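PDB 6O1W: DNA translocase coupling protein, which probably binds ATP and DNA as the FtsK/SpoIIIE-type motor of plasmid conjugation, here seen as the part holding its P-loop ATPase domain. Local coordinates for residues A[93-105]-A[337-349]. Numbering follows the deposited sequence.
Sequences KIPKYLPWDDKYI and QFQAFYFDDDKHF
Q337, at the start of the contact, rests CG of its extended side chain on I94 CD1 at 3.8 Å. In Q339, chi1 of -173° swings CG away from the backbone N, and the bend at chi2 lays the amide beside P95 and K96. Q339 OE1 and P95 O, both acceptors, are reconciled by R326, whose guanidinium group bonds to each. Q339 NE2 donates to K324 O and to a water that also joins L98 N to A340 O; a glutamine suits this place because its amide can serve both kinds of partner.

The flat F341 ring presents a face to the edge of the W100 six-membered ring in a T-shaped pair (planes at 83°) and carbons to L98 CD2, 3.6 Å from F341 CD1, and to the oblique Y104 ring. Y342 carries the single backbone bridge: Y342 N donates to L98 O at 2.9 Å, and W100 N returns a bond of equal length to Y342 O. F343 directs its edge at the W100 indole face. H348 combines a ring face, turned to the indole edge and W100 CB, with an acceptor nitrogen: ND1 takes D344 N in its ring plane, fixing the ring's rotation. W100 suits its place by pairing apolar surface with an N-H for D102 OD1, which a second water links to H348 O.

The linker before strand 111-116 is thus held against strand 334-340 and the chain that follows it. The contact includes A340, and the F343 side chain lies near that of V144; both residues bind ATP in another structure of this protein, though none is bound here. Q339, R326 and a water satisfy polar atoms at one end, two backbone bonds hold the middle, and an aromatic cluster packs the other.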
ATOM      1  N   LYS A  93       7.354  -5.504 -16.990  1.00 43.25           N
ATOM      2  CA  LYS A  93       8.484  -4.841 -16.370  1.00 44.19           C
ATOM      3  C   LYS A  93       8.095  -3.704 -15.408  1.00 48.08           C
ATOM      4  O   LYS A  93       7.266  -2.849 -15.730  1.00 48.10           O
ATOM      5  CB  LYS A  93       9.466  -4.357 -17.446  1.00 48.34           C
ATOM      6  CG  LYS A  93      10.878  -4.084 -16.930  1.00 75.17           C
ATOM      7  CD  LYS A  93      11.862  -5.225 -17.240  1.00 91.57           C
ATOM      8  CE  LYS A  93      13.209  -5.002 -16.584  1.00100.30           C
ATOM      9  NZ  LYS A  93      14.176  -6.087 -16.896  1.00104.31           N
ATOM     10  N   ILE A  94       8.675  -3.747 -14.207  1.00 43.22           N
ATOM     11  CA  ILE A  94       8.545  -2.743 -13.147  1.00 43.28           C
ATOM     12  C   ILE A  94       9.899  -2.696 -12.447  1.00 43.60           C
ATOM     13  O   ILE A  94      10.524  -3.747 -12.327  1.00 42.31           O
ATOM     14  CB  ILE A  94       7.338  -2.915 -12.147  1.00 47.19           C
ATOM     15  CG1 ILE A  94       7.242  -4.314 -11.536  1.00 47.85           C
ATOM     16  CG2 ILE A  94       6.019  -2.517 -12.787  1.00 50.24           C
ATOM     17  CD1 ILE A  94       6.030  -4.478 -10.626  1.00 55.64           C
ATOM     18  N   PRO A  95      10.367  -1.531 -11.948  1.00 39.80           N
ATOM     19  CA  PRO A  95      11.678  -1.496 -11.292  1.00 38.98           C
ATOM     20  C   PRO A  95      11.753  -2.302 -10.009  1.00 42.91           C
ATOM     21  O   PRO A  95      10.726  -2.622  -9.410  1.00 42.13           O
ATOM     22  CB  PRO A  95      11.905   0.002 -11.032  1.00 40.58           C
ATOM     23  CG  PRO A  95      10.948   0.716 -11.915  1.00 44.92           C
ATOM     24  CD  PRO A  95       9.766  -0.182 -11.997  1.00 41.09           C
ATOM     25  N   LYS A  96      12.980  -2.637  -9.589  1.00 40.53           N
ATOM     26  CA  LYS A  96      13.222  -3.384  -8.344  1.00 41.17           C
ATOM     27  C   LYS A  96      13.764  -2.406  -7.285  1.00 46.45           C
ATOM     28  O   LYS A  96      13.986  -2.773  -6.126  1.00 46.89           O
ATOM     29  CB  LYS A  96      14.195  -4.553  -8.586  1.00 43.19           C
ATOM     30  CG  LYS A  96      13.661  -5.609  -9.540  1.00 54.68           C
ATOM     31  CD  LYS A  96      14.484  -6.897  -9.447  1.00 66.84           C
ATOM     32  CE  LYS A  96      13.823  -8.041 -10.187  1.00 82.94           C
ATOM     33  NZ  LYS A  96      14.437  -9.353  -9.851  1.00 93.30           N
ATOM     34  N   TYR A  97      13.992  -1.156  -7.722  1.00 43.02           N
ATOM     35  CA  TYR A  97      14.442  -0.031  -6.923  1.00 43.39           C
ATOM     36  C   TYR A  97      14.018   1.226  -7.638  1.00 46.69           C
ATOM     37  O   TYR A  97      14.262   1.378  -8.833  1.00 45.70           O
ATOM     38  CB  TYR A  97      15.964  -0.044  -6.716  1.00 45.56           C
ATOM     39  CG  TYR A  97      16.469   1.097  -5.860  1.00 47.89           C
ATOM     40  CD1 TYR A  97      16.041   1.253  -4.542  1.00 48.87           C
ATOM     41  CD2 TYR A  97      17.400   2.006  -6.356  1.00 48.80           C
ATOM     42  CE1 TYR A  97      16.516   2.291  -3.746  1.00 46.71           C
ATOM     43  CE2 TYR A  97      17.889   3.040  -5.563  1.00 49.56           C
ATOM     44  CZ  TYR A  97      17.435   3.185  -4.264  1.00 54.65           C
ATOM     45  OH  TYR A  97      17.930   4.200  -3.482  1.00 56.94           O
ATOM     46  N   LEU A  98      13.356   2.127  -6.905  1.00 43.17           N
ATOM     47  CA  LEU A  98      12.832   3.355  -7.476  1.00 41.76           C
ATOM     48  C   LEU A  98      12.984   4.461  -6.437  1.00 46.10           C
ATOM     49  O   LEU A  98      12.098   4.652  -5.592  1.00 45.08           O
ATOM     50  CB  LEU A  98      11.362   3.121  -7.868  1.00 40.66           C
ATOM     51  CG  LEU A  98      10.611   4.219  -8.541  1.00 43.53           C
ATOM     52  CD1 LEU A  98      11.097   4.414  -9.977  1.00 43.91           C
ATOM     53  CD2 LEU A  98       9.138   3.911  -8.508  1.00 43.17           C
ATOM     54  N   PRO A  99      14.145   5.158  -6.447  1.00 41.96           N
ATOM     55  CA  PRO A  99      14.351   6.231  -5.463  1.00 40.58           C
ATOM     56  C   PRO A  99      13.368   7.373  -5.660  1.00 40.49           C
ATOM     57  O   PRO A  99      13.005   7.684  -6.789  1.00 39.62           O
ATOM     58  CB  PRO A  99      15.792   6.699  -5.738  1.00 42.54           C
ATOM     59  CG  PRO A  99      16.078   6.279  -7.145  1.00 47.06           C
ATOM     60  CD  PRO A  99      15.311   5.014  -7.353  1.00 42.90           C
ATOM     61  N   TRP A 100      12.958   8.010  -4.562  1.00 35.74           N
ATOM     62  CA  TRP A 100      12.104   9.183  -4.628  1.00 34.81           C
ATOM     63  C   TRP A 100      12.878  10.321  -5.285  1.00 40.05           C
ATOM     64  O   TRP A 100      14.097  10.405  -5.142  1.00 41.01           O
ATOM     65  CB  TRP A 100      11.671   9.632  -3.216  1.00 33.17           C
ATOM     66  CG  TRP A 100      11.039  10.998  -3.214  1.00 33.46           C
ATOM     67  CD1 TRP A 100      11.617  12.171  -2.817  1.00 36.03           C
ATOM     68  CD2 TRP A 100       9.781  11.351  -3.811  1.00 33.01           C
ATOM     69  NE1 TRP A 100      10.762  13.225  -3.055  1.00 34.73           N
ATOM     70  CE2 TRP A 100       9.632  12.751  -3.678  1.00 36.24           C
ATOM     71  CE3 TRP A 100       8.771  10.621  -4.460  1.00 33.70           C
ATOM     72  CZ2 TRP A 100       8.488  13.421  -4.112  1.00 35.00           C
ATOM     73  CZ3 TRP A 100       7.637  11.289  -4.886  1.00 34.79           C
ATOM     74  CH2 TRP A 100       7.524  12.679  -4.749  1.00 35.03           C
ATOM     75  N   ASP A 101      12.166  11.213  -5.977  1.00 36.72           N
ATOM     76  CA  ASP A 101      12.744  12.414  -6.567  1.00 35.86           C
ATOM     77  C   ASP A 101      11.645  13.492  -6.583  1.00 37.97           C
ATOM     78  O   ASP A 101      10.506  13.203  -6.942  1.00 35.81           O
ATOM     79  CB  ASP A 101      13.298  12.131  -7.965  1.00 38.21           C
ATOM     80  CG  ASP A 101      14.112  13.265  -8.549  1.00 50.94           C
ATOM     81  OD1 ASP A 101      13.551  14.380  -8.719  1.00 53.82           O
ATOM     82  OD2 ASP A 101      15.297  13.043  -8.849  1.00 58.31           O
ATOM     83  N   ASP A 102      11.994  14.732  -6.219  1.00 35.85           N
ATOM     84  CA  ASP A 102      11.032  15.838  -6.159  1.00 37.33           C
ATOM     85  C   ASP A 102      10.356  16.159  -7.519  1.00 44.40           C
ATOM     86  O   ASP A 102       9.327  16.838  -7.532  1.00 43.55           O
ATOM     87  CB  ASP A 102      11.673  17.095  -5.515  1.00 39.37           C
ATOM     88  CG  ASP A 102      11.517  17.191  -3.984  1.00 48.39           C
ATOM     89  OD1 ASP A 102      11.074  16.197  -3.358  1.00 47.76           O
ATOM     90  OD2 ASP A 102      11.828  18.256  -3.422  1.00 55.00           O
ATOM     91  N   LYS A 103      10.871  15.590  -8.635  1.00 44.62           N
ATOM     92  CA  LYS A 103      10.302  15.763  -9.980  1.00 45.31           C
ATOM     93  C   LYS A 103       8.911  15.113 -10.119  1.00 49.14           C
ATOM     94  O   LYS A 103       8.134  15.517 -10.998  1.00 49.25           O
ATOM     95  CB  LYS A 103      11.265  15.226 -11.061  1.00 48.60           C
ATOM     96  CG  LYS A 103      11.320  13.702 -11.181  1.00 64.75           C
ATOM     97  CD  LYS A 103      12.195  13.246 -12.344  1.00 71.87           C
ATOM     98  CE  LYS A 103      12.327  11.742 -12.380  1.00 79.75           C
ATOM     99  NZ  LYS A 103      12.950  11.274 -13.649  1.00 86.20           N
ATOM    100  N   TYR A 104       8.609  14.106  -9.257  1.00 43.39           N
ATOM    101  CA  TYR A 104       7.335  13.395  -9.232  1.00 42.63           C
ATOM    102  C   TYR A 104       6.199  14.189  -8.566  1.00 44.46           C
ATOM    103  O   TYR A 104       5.036  13.855  -8.785  1.00 43.78           O
ATOM    104  CB  TYR A 104       7.478  12.007  -8.586  1.00 44.22           C
ATOM    105  CG  TYR A 104       8.464  11.092  -9.284  1.00 47.16           C
ATOM    106  CD1 TYR A 104       8.183  10.557 -10.536  1.00 49.65           C
ATOM    107  CD2 TYR A 104       9.632  10.682  -8.649  1.00 47.74           C
ATOM    108  CE1 TYR A 104       9.074   9.689 -11.168  1.00 51.72           C
ATOM    109  CE2 TYR A 104      10.532   9.825  -9.271  1.00 48.48           C
ATOM    110  CZ  TYR A 104      10.254   9.336 -10.536  1.00 57.19           C
ATOM    111  OH  TYR A 104      11.123   8.464 -11.136  1.00 61.64           O
ATOM    112  N   ILE A 105       6.526  15.230  -7.774  1.00 41.10           N
ATOM    113  CA  ILE A 105       5.534  16.056  -7.085  1.00 41.68           C
ATOM    114  C   ILE A 105       4.555  16.651  -8.088  1.00 48.53           C
ATOM    115  O   ILE A 105       4.973  17.315  -9.040  1.00 48.64           O
ATOM    116  CB  ILE A 105       6.174  17.131  -6.159  1.00 44.38           C
ATOM    117  CG1 ILE A 105       6.830  16.473  -4.945  1.00 44.13           C
ATOM    118  CG2 ILE A 105       5.132  18.173  -5.705  1.00 44.15           C
ATOM    119  CD1 ILE A 105       7.673  17.343  -4.141  1.00 50.50           C
ATOM    120  N   GLN A 337      -0.023  -4.649  -9.046  1.00 28.19           N
ATOM    121  CA  GLN A 337       1.309  -4.714  -8.476  1.00 28.03           C
ATOM    122  C   GLN A 337       2.053  -3.423  -8.870  1.00 32.58           C
ATOM    123  O   GLN A 337       1.900  -2.933  -9.986  1.00 33.16           O
ATOM    124  CB  GLN A 337       2.043  -5.990  -9.016  1.00 29.34           C
ATOM    125  CG  GLN A 337       3.427  -6.198  -8.435  1.00 36.04           C
ATOM    126  CD  GLN A 337       4.164  -7.461  -8.856  1.00 44.16           C
ATOM    127  OE1 GLN A 337       3.745  -8.301  -9.672  1.00 33.48           O
ATOM    128  NE2 GLN A 337       5.314  -7.608  -8.294  1.00 34.79           N
ATOM    129  N   PHE A 338       2.840  -2.860  -7.952  1.00 29.37           N
ATOM    130  CA  PHE A 338       3.646  -1.679  -8.239  1.00 27.92           C
ATOM    131  C   PHE A 338       4.876  -1.661  -7.346  1.00 31.79           C
ATOM    132  O   PHE A 338       4.853  -2.284  -6.272  1.00 30.39           O
ATOM    133  CB  PHE A 338       2.834  -0.358  -8.037  1.00 28.37           C
ATOM    134  CG  PHE A 338       2.710   0.137  -6.615  1.00 28.09           C
ATOM    135  CD1 PHE A 338       1.787  -0.432  -5.741  1.00 29.97           C
ATOM    136  CD2 PHE A 338       3.484   1.204  -6.160  1.00 29.09           C
ATOM    137  CE1 PHE A 338       1.636   0.059  -4.436  1.00 29.28           C
ATOM    138  CE2 PHE A 338       3.346   1.681  -4.853  1.00 31.33           C
ATOM    139  CZ  PHE A 338       2.436   1.092  -3.991  1.00 28.26           C
ATOM    140  N   GLN A 339       5.910  -0.881  -7.768  1.00 28.14           N
ATOM    141  CA  GLN A 339       7.128  -0.631  -7.011  1.00 29.24           C
ATOM    142  C   GLN A 339       6.973   0.723  -6.347  1.00 31.84           C
ATOM    143  O   GLN A 339       6.828   1.731  -7.029  1.00 31.56           O
ATOM    144  CB  GLN A 339       8.381  -0.601  -7.926  1.00 31.23           C
ATOM    145  CG  GLN A 339       9.735  -0.512  -7.172  1.00 35.83           C
ATOM    146  CD  GLN A 339      10.021  -1.681  -6.242  1.00 41.06           C
ATOM    147  OE1 GLN A 339       9.559  -2.810  -6.443  1.00 32.11           O
ATOM    148  NE2 GLN A 339      10.791  -1.439  -5.181  1.00 33.78           N
ATOM    149  N   ALA A 340       7.032   0.742  -5.030  1.00 29.56           N
ATOM    150  CA  ALA A 340       6.922   1.945  -4.224  1.00 30.15           C
ATOM    151  C   ALA A 340       8.223   2.709  -4.240  1.00 36.29           C
ATOM    152  O   ALA A 340       9.290   2.102  -4.268  1.00 36.22           O
ATOM    153  CB  ALA A 340       6.578   1.569  -2.786  1.00 30.77           C
ATOM    154  N   PHE A 341       8.135   4.039  -4.171  1.00 33.79           N
ATOM    155  CA  PHE A 341       9.292   4.921  -4.065  1.00 34.27           C
ATOM    156  C   PHE A 341      10.022   4.643  -2.766  1.00 40.77           C
ATOM    157  O   PHE A 341       9.383   4.417  -1.727  1.00 40.22           O
ATOM    158  CB  PHE A 341       8.867   6.402  -4.021  1.00 35.11           C
ATOM    159  CG  PHE A 341       8.278   6.945  -5.290  1.00 36.72           C
ATOM    160  CD1 PHE A 341       9.002   6.932  -6.475  1.00 40.84           C
ATOM    161  CD2 PHE A 341       7.022   7.526  -5.294  1.00 38.64           C
ATOM    162  CE1 PHE A 341       8.447   7.427  -7.659  1.00 42.25           C
ATOM    163  CE2 PHE A 341       6.481   8.056  -6.471  1.00 42.18           C
ATOM    164  CZ  PHE A 341       7.200   8.008  -7.643  1.00 40.76           C
ATOM    165  N   TYR A 342      11.354   4.670  -2.814  1.00 39.39           N
ATOM    166  CA  TYR A 342      12.107   4.544  -1.579  1.00 39.90           C
ATOM    167  C   TYR A 342      12.450   5.973  -1.215  1.00 39.60           C
ATOM    168  O   TYR A 342      13.118   6.680  -1.981  1.00 38.35           O
ATOM    169  CB  TYR A 342      13.347   3.632  -1.678  1.00 43.13           C
ATOM    170  CG  TYR A 342      14.085   3.550  -0.354  1.00 46.95           C
ATOM    171  CD1 TYR A 342      13.499   2.954   0.762  1.00 49.05           C
ATOM    172  CD2 TYR A 342      15.343   4.125  -0.199  1.00 48.59           C
ATOM    173  CE1 TYR A 342      14.142   2.944   2.001  1.00 51.22           C
ATOM    174  CE2 TYR A 342      16.013   4.084   1.023  1.00 50.34           C
ATOM    175  CZ  TYR A 342      15.402   3.508   2.125  1.00 62.42           C
ATOM    176  OH  TYR A 342      16.061   3.489   3.332  1.00 70.02           O
ATOM    177  N   PHE A 343      11.826   6.440  -0.136  1.00 33.35           N
ATOM    178  CA  PHE A 343      11.966   7.794   0.395  1.00 32.35           C
ATOM    179  C   PHE A 343      12.797   7.625   1.636  1.00 37.10           C
ATOM    180  O   PHE A 343      12.403   6.916   2.556  1.00 35.92           O
ATOM    181  CB  PHE A 343      10.575   8.382   0.717  1.00 33.16           C
ATOM    182  CG  PHE A 343      10.589   9.789   1.276  1.00 32.91           C
ATOM    183  CD1 PHE A 343      10.685  10.010   2.647  1.00 33.80           C
ATOM    184  CD2 PHE A 343      10.496  10.889   0.435  1.00 32.19           C
ATOM    185  CE1 PHE A 343      10.695  11.304   3.161  1.00 33.85           C
ATOM    186  CE2 PHE A 343      10.496  12.180   0.954  1.00 33.73           C
ATOM    187  CZ  PHE A 343      10.630  12.383   2.308  1.00 31.64           C
ATOM    188  N   ASP A 344      13.963   8.233   1.644  1.00 35.76           N
ATOM    189  CA  ASP A 344      14.938   8.118   2.725  1.00 36.81           C
ATOM    190  C   ASP A 344      14.977   9.454   3.423  1.00 42.83           C
ATOM    191  O   ASP A 344      15.368  10.446   2.791  1.00 43.23           O
ATOM    192  CB  ASP A 344      16.327   7.781   2.093  1.00 39.63           C
ATOM    193  CG  ASP A 344      17.456   7.455   3.064  1.00 52.28           C
ATOM    194  OD1 ASP A 344      17.699   8.251   3.985  1.00 51.86           O
ATOM    195  OD2 ASP A 344      18.098   6.404   2.889  1.00 63.94           O
ATOM    196  N   ASP A 345      14.565   9.507   4.713  1.00 39.96           N
ATOM    197  CA  ASP A 345      14.569  10.747   5.513  1.00 40.31           C
ATOM    198  C   ASP A 345      15.913  11.489   5.464  1.00 45.35           C
ATOM    199  O   ASP A 345      15.928  12.717   5.316  1.00 45.81           O
ATOM    200  CB  ASP A 345      14.212  10.454   6.978  1.00 43.13           C
ATOM    201  CG  ASP A 345      12.790   9.994   7.196  1.00 60.61           C
ATOM    202  OD1 ASP A 345      11.947  10.231   6.307  1.00 63.34           O
ATOM    203  OD2 ASP A 345      12.515   9.404   8.263  1.00 69.14           O
ATOM    204  N   ASP A 346      17.034  10.746   5.548  1.00 42.22           N
ATOM    205  CA  ASP A 346      18.380  11.330   5.551  1.00 43.71           C
ATOM    206  C   ASP A 346      18.718  12.110   4.282  1.00 46.19           C
ATOM    207  O   ASP A 346      19.510  13.043   4.356  1.00 45.76           O
ATOM    208  CB  ASP A 346      19.474  10.288   5.857  1.00 47.07           C
ATOM    209  CG  ASP A 346      19.639   9.942   7.322  1.00 66.61           C
ATOM    210  OD1 ASP A 346      19.415  10.834   8.175  1.00 70.48           O
ATOM    211  OD2 ASP A 346      20.014   8.787   7.619  1.00 73.97           O
ATOM    212  N   LYS A 347      18.092  11.794   3.148  1.00 41.92           N
ATOM    213  CA  LYS A 347      18.396  12.565   1.946  1.00 41.61           C
ATOM    214  C   LYS A 347      17.187  13.210   1.262  1.00 45.10           C
ATOM    215  O   LYS A 347      17.380  14.091   0.421  1.00 46.19           O
ATOM    216  CB  LYS A 347      19.224  11.746   0.937  1.00 44.27           C
ATOM    217  CG  LYS A 347      18.714  10.411   0.516  1.00 50.00           C
ATOM    218  CD  LYS A 347      19.893   9.569   0.090  1.00 50.72           C
ATOM    219  CE  LYS A 347      19.462   8.293  -0.575  1.00 56.68           C
ATOM    220  NZ  LYS A 347      20.598   7.338  -0.749  1.00 58.85           N
ATOM    221  N   HIS A 348      15.954  12.842   1.643  1.00 38.75           N
ATOM    222  CA  HIS A 348      14.789  13.371   0.956  1.00 36.37           C
ATOM    223  C   HIS A 348      13.934  14.319   1.774  1.00 39.21           C
ATOM    224  O   HIS A 348      13.225  15.127   1.186  1.00 39.24           O
ATOM    225  CB  HIS A 348      13.944  12.207   0.397  1.00 36.37           C
ATOM    226  CG  HIS A 348      14.679  11.360  -0.598  1.00 38.56           C
ATOM    227  ND1 HIS A 348      14.723   9.985  -0.476  1.00 39.54           N
ATOM    228  CD2 HIS A 348      15.426  11.731  -1.667  1.00 39.86           C
ATOM    229  CE1 HIS A 348      15.462   9.555  -1.488  1.00 38.86           C
ATOM    230  NE2 HIS A 348      15.919  10.575  -2.226  1.00 39.73           N
ATOM    231  N   PHE A 349      13.997  14.246   3.110  1.00 36.35           N
ATOM    232  CA  PHE A 349      13.180  15.079   3.986  1.00 36.40           C
ATOM    233  C   PHE A 349      13.967  16.320   4.369  1.00 42.50           C
ATOM    234  O   PHE A 349      14.889  16.233   5.172  1.00 43.56           O
ATOM    235  CB  PHE A 349      12.692  14.269   5.217  1.00 37.49           C
ATOM    236  CG  PHE A 349      11.788  15.078   6.115  1.00 38.23           C
ATOM    237  CD1 PHE A 349      10.472  15.336   5.754  1.00 39.42           C
ATOM    238  CD2 PHE A 349      12.266  15.620   7.305  1.00 41.32           C
ATOM    239  CE1 PHE A 349       9.653  16.128   6.556  1.00 40.92           C
ATOM    240  CE2 PHE A 349      11.444  16.425   8.109  1.00 43.58           C
ATOM    241  CZ  PHE A 349      10.153  16.684   7.719  1.00 41.18           C
TER
HETATM  242  O   HOH W   1      11.782   1.109  -4.615  1.00 33.18           O
HETATM  243  O   HOH W   2      13.139  15.141  -1.488  1.00 39.88           O